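PDB 5EC0: Alp7A from Bacillus subtilis, which binds adenine nucleotide and, as a bacterial actin-like protein, probably assembles into cytoskeletal filaments that segregate plasmid DNA. Local coordinates for residues A[127-132]-A[141-146]; A[156-161]-A[165-170]; A[256-261]-A[278-283]. All blocks are in the same frame, centred on the assembly; numbering follows the deposited sequence.

Interaction 1 of 3, residues A[127-132]-A[141-146]; sequences TMLPIW and SEMQKR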
loop_
_atom_site.group_PDB
_atom_site.type_symbol
_atom_site.label_atom_id
_atom_site.label_comp_id
_atom_site.label_asym_id
_atom_site.label_seq_id
_atom_site.Cartn_x
_atom_site.Cartn_y
_atom_site.Cartn_z
ATOM N N THR A 127 7.674 3.902 7.438
ATOM C CA THR A 127 7.311 3.256 6.188
ATOM C C THR A 127 7.830 1.809 6.240
ATOM O O THR A 127 8.034 1.252 7.337
ATOM C CB THR A 127 7.840 4.047 4.948
ATOM O OG1 THR A 127 7.336 3.450 3.751
ATOM C CG2 THR A 127 9.384 4.115 4.895
ATOM N N MET A 128 8.013 1.183 5.085
ATOM C CA MET A 128 8.428 -0.218 5.057
ATOM C C MET A 128 9.018 -0.549 3.691
ATOM O O MET A 128 8.922 0.256 2.767
ATOM C CB MET A 128 7.242 -1.146 5.392
ATOM C CG MET A 128 5.931 -0.688 4.785
ATOM S SD MET A 128 4.440 -1.562 5.317
ATOM C CE MET A 128 3.201 -0.502 4.594
ATOM N N LEU A 129 9.640 -1.720 3.571
ATOM C CA LEU A 129 10.207 -2.177 2.296
ATOM C C LEU A 129 9.627 -3.527 1.866
ATOM O O LEU A 129 9.389 -4.396 2.703
ATOM C CB LEU A 129 11.728 -2.297 2.387
ATOM C CG LEU A 129 12.530 -0.998 2.364
ATOM C CD1 LEU A 129 14.005 -1.333 2.395
ATOM C CD2 LEU A 129 12.171 -0.189 1.126
ATOM N N PRO A 130 9.427 -3.712 0.559
ATOM C CA PRO A 130 8.932 -4.994 0.025
ATOM C C PRO A 130 9.959 -6.123 0.161
ATOM O O PRO A 130 11.167 -5.888 0.088
ATOM C CB PRO A 130 8.647 -4.685 -1.455
ATOM C CG PRO A 130 9.578 -3.532 -1.804
ATOM C CD PRO A 130 9.722 -2.726 -0.504
ATOM N N ILE A 131 9.468 -7.342 0.351
ATOM C CA ILE A 131 10.336 -8.492 0.552
ATOM C C ILE A 131 11.221 -8.754 -0.660
ATOM O O ILE A 131 12.381 -9.163 -0.513
ATOM C CB ILE A 131 9.501 -9.746 0.926
ATOM C CG1 ILE A 131 8.878 -9.536 2.305
ATOM C CG2 ILE A 131 10.354 -11.029 0.937
ATOM C CD1 ILE A 131 7.854 -10.571 2.677
ATOM N N TRP A 132 10.714 -8.487 -1.858
ATOM C CA TRP A 132 11.499 -8.786 -3.047
ATOM C C TRP A 132 12.743 -7.894 -3.068
ATOM O O TRP A 132 13.791 -8.285 -3.574
ATOM C CB TRP A 132 10.678 -8.608 -4.333
ATOM C CG TRP A 132 10.283 -7.176 -4.650
ATOM C CD1 TRP A 132 9.061 -6.596 -4.435
ATOM C CD2 TRP A 132 11.108 -6.159 -5.252
ATOM N NE1 TRP A 132 9.074 -5.293 -4.867
ATOM C CE2 TRP A 132 10.310 -4.999 -5.362
ATOM C CE3 TRP A 132 12.433 -6.126 -5.705
ATOM C CZ2 TRP A 132 10.804 -3.808 -5.908
ATOM C CZ3 TRP A 132 12.924 -4.936 -6.239
ATOM C CH2 TRP A 132 12.108 -3.794 -6.338
ATOM N N SER A 141 18.200 -5.415 7.897
ATOM C CA SER A 141 18.197 -4.280 8.810
ATOM C C SER A 141 18.901 -3.068 8.221
ATOM O O SER A 141 18.473 -1.930 8.426
ATOM C CB SER A 141 18.856 -4.672 10.135
ATOM O OG SER A 141 20.207 -5.060 9.925
ATOM N N GLU A 142 19.971 -3.313 7.484
ATOM C CA GLU A 142 20.772 -2.220 6.930
ATOM C C GLU A 142 20.042 -1.520 5.783
ATOM O O GLU A 142 20.123 -0.293 5.650
ATOM C CB GLU A 142 22.135 -2.730 6.461
ATOM C CG GLU A 142 22.945 -3.344 7.582
ATOM C CD GLU A 142 23.064 -2.404 8.759
ATOM O OE1 GLU A 142 23.541 -1.267 8.568
ATOM O OE2 GLU A 142 22.648 -2.794 9.872
ATOM N N MET A 143 19.331 -2.277 4.957
ATOM C CA MET A 143 18.519 -1.662 3.911
ATOM C C MET A 143 17.385 -0.863 4.554
ATOM O O MET A 143 17.085 0.256 4.133
ATOM C CB MET A 143 17.953 -2.707 2.938
ATOM C CG MET A 143 17.438 -2.083 1.619
ATOM S SD MET A 143 16.834 -3.237 0.357
ATOM C CE MET A 143 18.329 -4.133 -0.090
ATOM N N GLN A 144 16.765 -1.428 5.587
ATOM C CA GLN A 144 15.670 -0.723 6.272
ATOM C C GLN A 144 16.184 0.579 6.918
ATOM O O GLN A 144 15.495 1.598 6.902
ATOM C CB GLN A 144 15.013 -1.612 7.340
ATOM C CG GLN A 144 14.421 -2.936 6.848
ATOM C CD GLN A 144 14.023 -3.876 8.002
ATOM O OE1 GLN A 144 14.541 -4.986 8.115
ATOM N NE2 GLN A 144 13.099 -3.428 8.859
ATOM N N LYS A 145 17.392 0.538 7.483
ATOM C CA LYS A 145 18.027 1.738 8.031
ATOM C C LYS A 145 18.289 2.821 6.961
ATOM O O LYS A 145 18.049 4.001 7.198
ATOM C CB LYS A 145 19.351 1.384 8.741
ATOM C CG LYS A 145 19.179 0.862 10.170
ATOM C CD LYS A 145 20.494 0.881 10.929
ATOM C CE LYS A 145 20.905 -0.509 11.403
ATOM N NZ LYS A 145 22.253 -0.508 12.062
ATOM N N ARG A 146 18.791 2.425 5.796
ATOM C CA ARG A 146 18.999 3.389 4.723
ATOM C C ARG A 146 17.655 3.957 4.249
ATOM O O ARG A 146 17.548 5.148 3.942
ATOM C CB ARG A 146 19.776 2.763 3.555
ATOM C CG ARG A 146 21.252 2.461 3.881
ATOM C CD ARG A 146 22.078 2.071 2.643
ATOM N NE ARG A 146 21.782 0.713 2.190
ATOM C CZ ARG A 146 22.394 -0.381 2.643
ATOM N NH1 ARG A 146 23.344 -0.289 3.572
ATOM N NH2 ARG A 146 22.045 -1.568 2.170
#
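L129 and M143 carry this contact, which is apolar and small: the two segments bury 110 Å² in all. The L129 CD1 methyl reaches M143 CG at 3.6 Å, and the sulfur follows at 4.0 Å from L129 CD1 to M143 SD. Both CB atoms point toward the opposite segment, and the two side chains cross at about a right angle, so the leucine's end meets the methionine chain across its length, not alongside it. In M143, CG stands anti to the backbone N (chi1 -164°) and the chain bends only at chi3. M143 was deposited in two conformers, so this fit describes the modelled copy alone.

The same methyl also rests on the helix backbone. L129 CD1 lies 3.9 Å from M143 O and 4.2 Å from Q144 N. The backbones come nearest here too, with the CA atoms of L129 and Q144 6.9 Å apart.

Polar bonding is directed elsewhere. Q144 NE2 donates to C177 O, tying the helix to strand 166-179, and the Q144 side chain also touches I179 of that strand.

The contact therefore seats helix 140-149 against the end of strand 119-129, just before P130 takes the N-cap position of helix 131-134. L134 of that short helix touches L129, M143 and Q144. On the strand's sheet side, L129 is backbone-bonded to R178 and E180, and its side chain packs on C177 of neighbouring strand 166-179.

Interaction 2 of 3, residues A[156-161]-A[165-170]; sequences QVKVLT and EKELTI
Residues 156-161 and 165-170 pair as the two arms of an antiparallel beta hairpin made by strands 153-159 and 166-179, with 566 Å² buried between the segments. V157 with L168 and V159 with K166 are the hydrogen-bonded pairs; Q156 with T169 and K158 with E167 are the non-hydrogen-bonded ones. The bond from L168 N to V157 O is short at 2.6 Å, and V159 N to K166 O is 2.9 Å. Toward the turn the ladder slackens, since K166 N to V159 O, at 3.4 Å, is weak.

The close-packed face bears V157, V159 and L168. V157 CG1 occupies the crowded position between backbone N and carbonyl carbon (chi1 58°), which brings it 3.9 Å from I170 CD1. Helix 95-112 covers this face: L102 touches V157, A106 touches V159, Q109 touches L168 and T105 touches I170. K166 starts on the same face, but its end turns away, and K166 NZ is held by D117 O, R115 O and Q109 OE1.

The other face, with Q156, K158, E167 and T169, is more open to solvent and looser. K158 runs extended across E167, its CG 3.7 Å from E167 CG, yet the opposite charges stop short of contact: K158 NZ and E167 OE2 are 4.7 Å apart. K158 NZ also has a long, weak ion pair with E66. The Q156 amide stacks on the E167 carboxylate, their planes 20° apart, with Q156 NE2 3.6 Å from E167 CD. Beside that stack, Q156 NE2 donates to T169 OG1 at 3.3 Å, and the hydroxyl oxygen sits 25° out of the amide plane.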
loop_
_atom_site.group_PDB
_atom_site.type_symbol
_atom_site.label_atom_id
_atom_site.label_comp_id
_atom_site.label_asym_id
_atom_site.label_seq_id
_atom_site.Cartn_x
_atom_site.Cartn_y
_atom_site.Cartn_z
ATOM N N GLN A 156 12.813 20.408 2.010
ATOM C CA GLN A 156 11.909 21.434 1.510
ATOM C C GLN A 156 11.207 21.013 0.246
ATOM O O GLN A 156 11.759 20.279 -0.577
ATOM C CB GLN A 156 12.653 22.729 1.259
ATOM C CG GLN A 156 13.290 23.287 2.488
ATOM C CD GLN A 156 13.888 24.629 2.220
ATOM O OE1 GLN A 156 14.925 24.736 1.564
ATOM N NE2 GLN A 156 13.224 25.676 2.697
ATOM N N VAL A 157 9.980 21.487 0.094
ATOM C CA VAL A 157 9.264 21.300 -1.148
ATOM C C VAL A 157 8.446 22.558 -1.450
ATOM O O VAL A 157 7.928 23.206 -0.530
ATOM C CB VAL A 157 8.363 20.043 -1.092
ATOM C CG1 VAL A 157 7.367 20.135 0.061
ATOM C CG2 VAL A 157 7.646 19.820 -2.437
ATOM N N LYS A 158 8.366 22.918 -2.731
ATOM C CA LYS A 158 7.499 24.007 -3.190
ATOM C C LYS A 158 6.231 23.448 -3.799
ATOM O O LYS A 158 6.286 22.507 -4.574
ATOM C CB LYS A 158 8.207 24.892 -4.224
ATOM C CG LYS A 158 9.394 25.669 -3.659
ATOM C CD LYS A 158 10.167 26.407 -4.736
ATOM C CE LYS A 158 11.199 27.336 -4.099
ATOM N NZ LYS A 158 11.941 28.189 -5.083
ATOM N N VAL A 159 5.087 24.016 -3.441
ATOM C CA VAL A 159 3.852 23.749 -4.166
ATOM C C VAL A 159 3.724 24.833 -5.222
ATOM O O VAL A 159 3.772 26.015 -4.901
ATOM C CB VAL A 159 2.615 23.750 -3.248
ATOM C CG1 VAL A 159 1.362 23.492 -4.057
ATOM C CG2 VAL A 159 2.759 22.701 -2.151
ATOM N N LEU A 160 3.588 24.441 -6.483
ATOM C CA LEU A 160 3.573 25.433 -7.559
ATOM C C LEU A 160 2.175 25.615 -8.110
ATOM O O LEU A 160 1.953 26.420 -9.007
ATOM C CB LEU A 160 4.534 25.021 -8.670
ATOM C CG LEU A 160 5.958 24.761 -8.169
ATOM C CD1 LEU A 160 6.801 24.109 -9.256
ATOM C CD2 LEU A 160 6.614 26.054 -7.667
ATOM N N THR A 161 1.229 24.854 -7.571
ATOM C CA THR A 161 -0.174 24.994 -7.948
ATOM C C THR A 161 -0.678 26.402 -7.580
ATOM O O THR A 161 -0.688 26.780 -6.409
ATOM C CB THR A 161 -1.015 23.896 -7.264
ATOM O OG1 THR A 161 -0.401 22.623 -7.500
ATOM C CG2 THR A 161 -2.436 23.866 -7.781
ATOM N N GLU A 165 0.538 28.180 -3.570
ATOM C CA GLU A 165 1.993 28.251 -3.626
ATOM C C GLU A 165 2.632 28.510 -2.266
ATOM O O GLU A 165 2.126 29.294 -1.467
ATOM C CB GLU A 165 2.434 29.351 -4.593
ATOM C CG GLU A 165 1.835 29.243 -5.977
ATOM C CD GLU A 165 0.668 30.188 -6.171
ATOM O OE1 GLU A 165 -0.186 30.277 -5.264
ATOM O OE2 GLU A 165 0.612 30.848 -7.230
ATOM N N LYS A 166 3.757 27.847 -2.030
ATOM C CA LYS A 166 4.623 28.100 -0.877
ATOM C C LYS A 166 5.803 27.151 -0.952
ATOM O O LYS A 166 5.735 26.130 -1.634
ATOM C CB LYS A 166 3.885 27.905 0.460
ATOM C CG LYS A 166 3.390 26.484 0.704
ATOM C CD LYS A 166 2.974 26.266 2.159
ATOM C CE LYS A 166 1.700 27.032 2.500
ATOM N NZ LYS A 166 1.287 26.842 3.919
ATOM N N GLU A 167 6.878 27.490 -0.252
ATOM C CA GLU A 167 7.918 26.514 0.051
ATOM C C GLU A 167 7.755 26.007 1.488
ATOM O O GLU A 167 7.828 26.772 2.456
ATOM C CB GLU A 167 9.318 27.097 -0.145
ATOM C CG GLU A 167 10.399 26.033 -0.127
ATOM C CD GLU A 167 11.776 26.587 -0.446
ATOM O OE1 GLU A 167 12.044 27.764 -0.096
ATOM O OE2 GLU A 167 12.585 25.843 -1.053
ATOM N N LEU A 168 7.536 24.709 1.616
ATOM C CA LEU A 168 7.285 24.112 2.909
ATOM C C LEU A 168 8.561 23.451 3.411
ATOM O O LEU A 168 9.169 22.634 2.699
ATOM C CB LEU A 168 6.145 23.096 2.791
ATOM C CG LEU A 168 5.370 22.571 3.994
ATOM C CD1 LEU A 168 4.448 23.632 4.547
ATOM C CD2 LEU A 168 4.566 21.355 3.559
ATOM N N THR A 169 8.986 23.813 4.619
ATOM C CA THR A 169 10.051 23.050 5.279
ATOM C C THR A 169 9.432 21.922 6.101
ATOM O O THR A 169 8.538 22.159 6.917
ATOM C CB THR A 169 10.924 23.934 6.177
ATOM O OG1 THR A 169 11.474 24.992 5.396
ATOM C CG2 THR A 169 12.068 23.146 6.781
ATOM N N ILE A 170 9.903 20.699 5.869
ATOM C CA ILE A 170 9.403 19.511 6.561
ATOM C C ILE A 170 10.526 18.858 7.375
ATOM O O ILE A 170 11.537 18.424 6.812
ATOM C CB ILE A 170 8.810 18.471 5.557
ATOM C CG1 ILE A 170 7.615 19.070 4.811
ATOM C CG2 ILE A 170 8.404 17.194 6.252
ATOM C CD1 ILE A 170 7.301 18.355 3.497
#

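Interaction 3 of 3, residues A[256-261]-A[278-283]; sequences LEHFDS and MERRDG
R280 sends its CG anti to the backbone N (chi1 179°) and then bends at chi2 (62°), which carries the guanidinium across to H258 and F259. F259 approaches from the opposite direction: although its CB does not aim at the strand, the end of the ring comes near it.

At the guanidinium's edge, R280 NH2 donates to H258 O over 2.9 Å, almost in line with the carbonyl bond, although the oxygen is tilted somewhat from the guanidinium plane. A second, weak bond runs from R280 NE to the same oxygen at 3.3 Å, so one acceptor is gripped by two N-H groups of one arginine. Over one face, F259 CE1 stands 3.2 Å from R280 CZ, above the centre of the group. The planes are 31° apart, so the phenyl leans over the cation. The H258 ring meets the aliphatic part of R280 obliquely, with H258 CD2 4.0 Å from R280 CG.

R280 belongs to the two-stranded antiparallel sheet of 279-281 and 288-290, whose F289 packs edge-to-face with H258. Loop 256-261 leads from helix 243-254 into helix 262-272, which packs on F259 through F268 and L265 and carries E266 and Y270 of the ADP site. The F259 side chain is about 12 Å from the bound ADP, near the pocket but not in it.

H258 O thus takes the edge of the guanidinium while F259 CE1 lies over one face, which would limit the group's rotation. E264 OE1, in a long, weak ion pair with R280 NH2, would be expected to offset part of the charge.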
loop_
_atom_site.group_PDB
_atom_site.type_symbol
_atom_site.label_atom_id
_atom_site.label_comp_id
_atom_site.label_asym_id
_atom_site.label_seq_id
_atom_site.Cartn_x
_atom_site.Cartn_y
_atom_site.Cartn_z
ATOM N N LEU A 256 -11.406 -6.605 -25.261
ATOM C CA LEU A 256 -10.850 -5.479 -26.017
ATOM C C LEU A 256 -11.883 -4.393 -26.325
ATOM O O LEU A 256 -11.546 -3.219 -26.491
ATOM C CB LEU A 256 -10.237 -5.999 -27.318
ATOM C CG LEU A 256 -8.889 -5.463 -27.791
ATOM C CD1 LEU A 256 -7.924 -5.307 -26.634
ATOM C CD2 LEU A 256 -8.329 -6.421 -28.820
ATOM N N GLU A 257 -13.143 -4.804 -26.390
ATOM C CA GLU A 257 -14.258 -3.922 -26.699
ATOM C C GLU A 257 -14.529 -2.959 -25.548
ATOM O O GLU A 257 -15.022 -1.850 -25.744
ATOM C CB GLU A 257 -15.507 -4.760 -26.952
ATOM C CG GLU A 257 -15.240 -6.039 -27.721
ATOM C CD GLU A 257 -16.459 -6.924 -27.809
ATOM O OE1 GLU A 257 -17.457 -6.635 -27.119
ATOM O OE2 GLU A 257 -16.411 -7.927 -28.545
ATOM N N HIS A 258 -14.213 -3.403 -24.337
ATOM C CA HIS A 258 -14.702 -2.741 -23.133
ATOM C C HIS A 258 -13.637 -1.945 -22.388
ATOM O O HIS A 258 -13.965 -1.096 -21.564
ATOM C CB HIS A 258 -15.315 -3.780 -22.196
ATOM C CG HIS A 258 -16.551 -4.418 -22.739
ATOM N ND1 HIS A 258 -16.541 -5.638 -23.381
ATOM C CD2 HIS A 258 -17.838 -4.001 -22.745
ATOM C CE1 HIS A 258 -17.770 -5.950 -23.753
ATOM N NE2 HIS A 258 -18.576 -4.973 -23.377
ATOM N N PHE A 259 -12.367 -2.220 -22.677
ATOM C CA PHE A 259 -11.255 -1.589 -21.967
ATOM C C PHE A 259 -10.051 -1.350 -22.886
ATOM O O PHE A 259 -9.609 -2.254 -23.602
ATOM C CB PHE A 259 -10.850 -2.445 -20.766
ATOM C CG PHE A 259 -11.997 -2.769 -19.850
ATOM C CD1 PHE A 259 -12.429 -1.849 -18.905
ATOM C CD2 PHE A 259 -12.660 -3.978 -19.954
ATOM C CE1 PHE A 259 -13.496 -2.139 -18.071
ATOM C CE2 PHE A 259 -13.728 -4.274 -19.123
ATOM C CZ PHE A 259 -14.149 -3.354 -18.185
ATOM N N ASP A 260 -9.538 -0.120 -22.873
ATOM C CA ASP A 260 -8.386 0.242 -23.699
ATOM C C ASP A 260 -7.103 0.162 -22.895
ATOM O O ASP A 260 -6.006 0.292 -23.434
ATOM C CB ASP A 260 -8.548 1.647 -24.282
ATOM C CG ASP A 260 -9.752 1.759 -25.173
ATOM O OD1 ASP A 260 -10.216 0.706 -25.655
ATOM O OD2 ASP A 260 -10.232 2.893 -25.394
ATOM N N SER A 261 -7.239 -0.048 -21.596
ATOM C CA SER A 261 -6.067 -0.150 -20.749
ATOM C C SER A 261 -6.343 -1.110 -19.610
ATOM O O SER A 261 -7.491 -1.311 -19.223
ATOM C CB SER A 261 -5.666 1.223 -20.206
ATOM O OG SER A 261 -6.371 1.527 -19.017
ATOM N N MET A 278 -21.711 -7.672 -12.595
ATOM C CA MET A 278 -20.619 -6.767 -12.929
ATOM C C MET A 278 -20.925 -6.117 -14.281
ATOM O O MET A 278 -20.673 -6.695 -15.346
ATOM C CB MET A 278 -19.282 -7.505 -12.938
ATOM C CG MET A 278 -19.017 -8.256 -11.644
ATOM S SD MET A 278 -17.368 -8.987 -11.479
ATOM C CE MET A 278 -16.336 -7.528 -11.640
ATOM N N GLU A 279 -21.491 -4.915 -14.221
ATOM C CA GLU A 279 -22.036 -4.264 -15.406
ATOM C C GLU A 279 -21.209 -3.066 -15.859
ATOM O O GLU A 279 -20.890 -2.175 -15.067
ATOM C CB GLU A 279 -23.478 -3.832 -15.150
ATOM C CG GLU A 279 -24.470 -4.979 -15.155
ATOM C CD GLU A 279 -25.849 -4.563 -15.645
ATOM O OE1 GLU A 279 -26.605 -3.961 -14.855
ATOM O OE2 GLU A 279 -26.180 -4.846 -16.816
ATOM N N ARG A 280 -20.868 -3.073 -17.145
ATOM C CA ARG A 280 -20.119 -2.002 -17.785
ATOM C C ARG A 280 -21.098 -1.025 -18.441
ATOM O O ARG A 280 -22.026 -1.442 -19.154
ATOM C CB ARG A 280 -19.130 -2.587 -18.806
ATOM C CG ARG A 280 -18.283 -1.580 -19.574
ATOM C CD ARG A 280 -17.391 -0.779 -18.646
ATOM N NE ARG A 280 -16.177 -0.309 -19.312
ATOM C CZ ARG A 280 -15.274 0.488 -18.744
ATOM N NH1 ARG A 280 -15.445 0.911 -17.496
ATOM N NH2 ARG A 280 -14.196 0.863 -19.425
ATOM N N ARG A 281 -20.872 0.269 -18.180
ATOM C CA ARG A 281 -21.813 1.355 -18.500
ATOM C C ARG A 281 -21.265 2.400 -19.480
ATOM O O ARG A 281 -20.620 3.348 -19.048
ATOM C CB ARG A 281 -22.235 2.110 -17.204
ATOM C CG ARG A 281 -22.343 1.311 -15.871
ATOM C CD ARG A 281 -23.348 0.253 -16.047
ATOM N NE ARG A 281 -24.361 0.689 -16.982
ATOM C CZ ARG A 281 -25.193 -0.125 -17.599
ATOM N NH1 ARG A 281 -25.041 -1.412 -17.411
ATOM N NH2 ARG A 281 -26.106 0.349 -18.449
ATOM N N ASP A 282 -21.541 2.293 -20.777
ATOM C CA ASP A 282 -21.030 3.337 -21.678
ATOM C C ASP A 282 -21.604 4.719 -21.305
ATOM O O ASP A 282 -22.816 4.876 -21.168
ATOM C CB ASP A 282 -21.330 3.012 -23.147
ATOM C CG ASP A 282 -20.848 4.112 -24.100
ATOM O OD1 ASP A 282 -19.632 4.172 -24.401
ATOM O OD2 ASP A 282 -21.691 4.913 -24.554
ATOM N N GLY A 283 -20.731 5.710 -21.128
ATOM C CA GLY A 283 -21.155 7.044 -20.715
ATOM C C GLY A 283 -22.061 7.818 -21.669
ATOM O O GLY A 283 -22.908 8.610 -21.238
#

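How the interactions relate
Interactions 1 and 2 both reach one sheet, in which strands 119-129 and 166-179 are neighbours, although their nearest atoms are about 13 Å apart. Interaction 1 is the buried one and rests on apolar contact between a strand end and a helix. Interaction 2, partly buried and far larger, is a backbone ladder with an apolar face under a helix and a polar face toward solvent. Interaction 3 lies elsewhere, within the C-terminal domain and across the chain's centre from interaction 1, their centres about 39 Å apart. Between its two segments the joining is done by one arginine, replacing methyl packing and strand pairing with charged edge and aromatic cover.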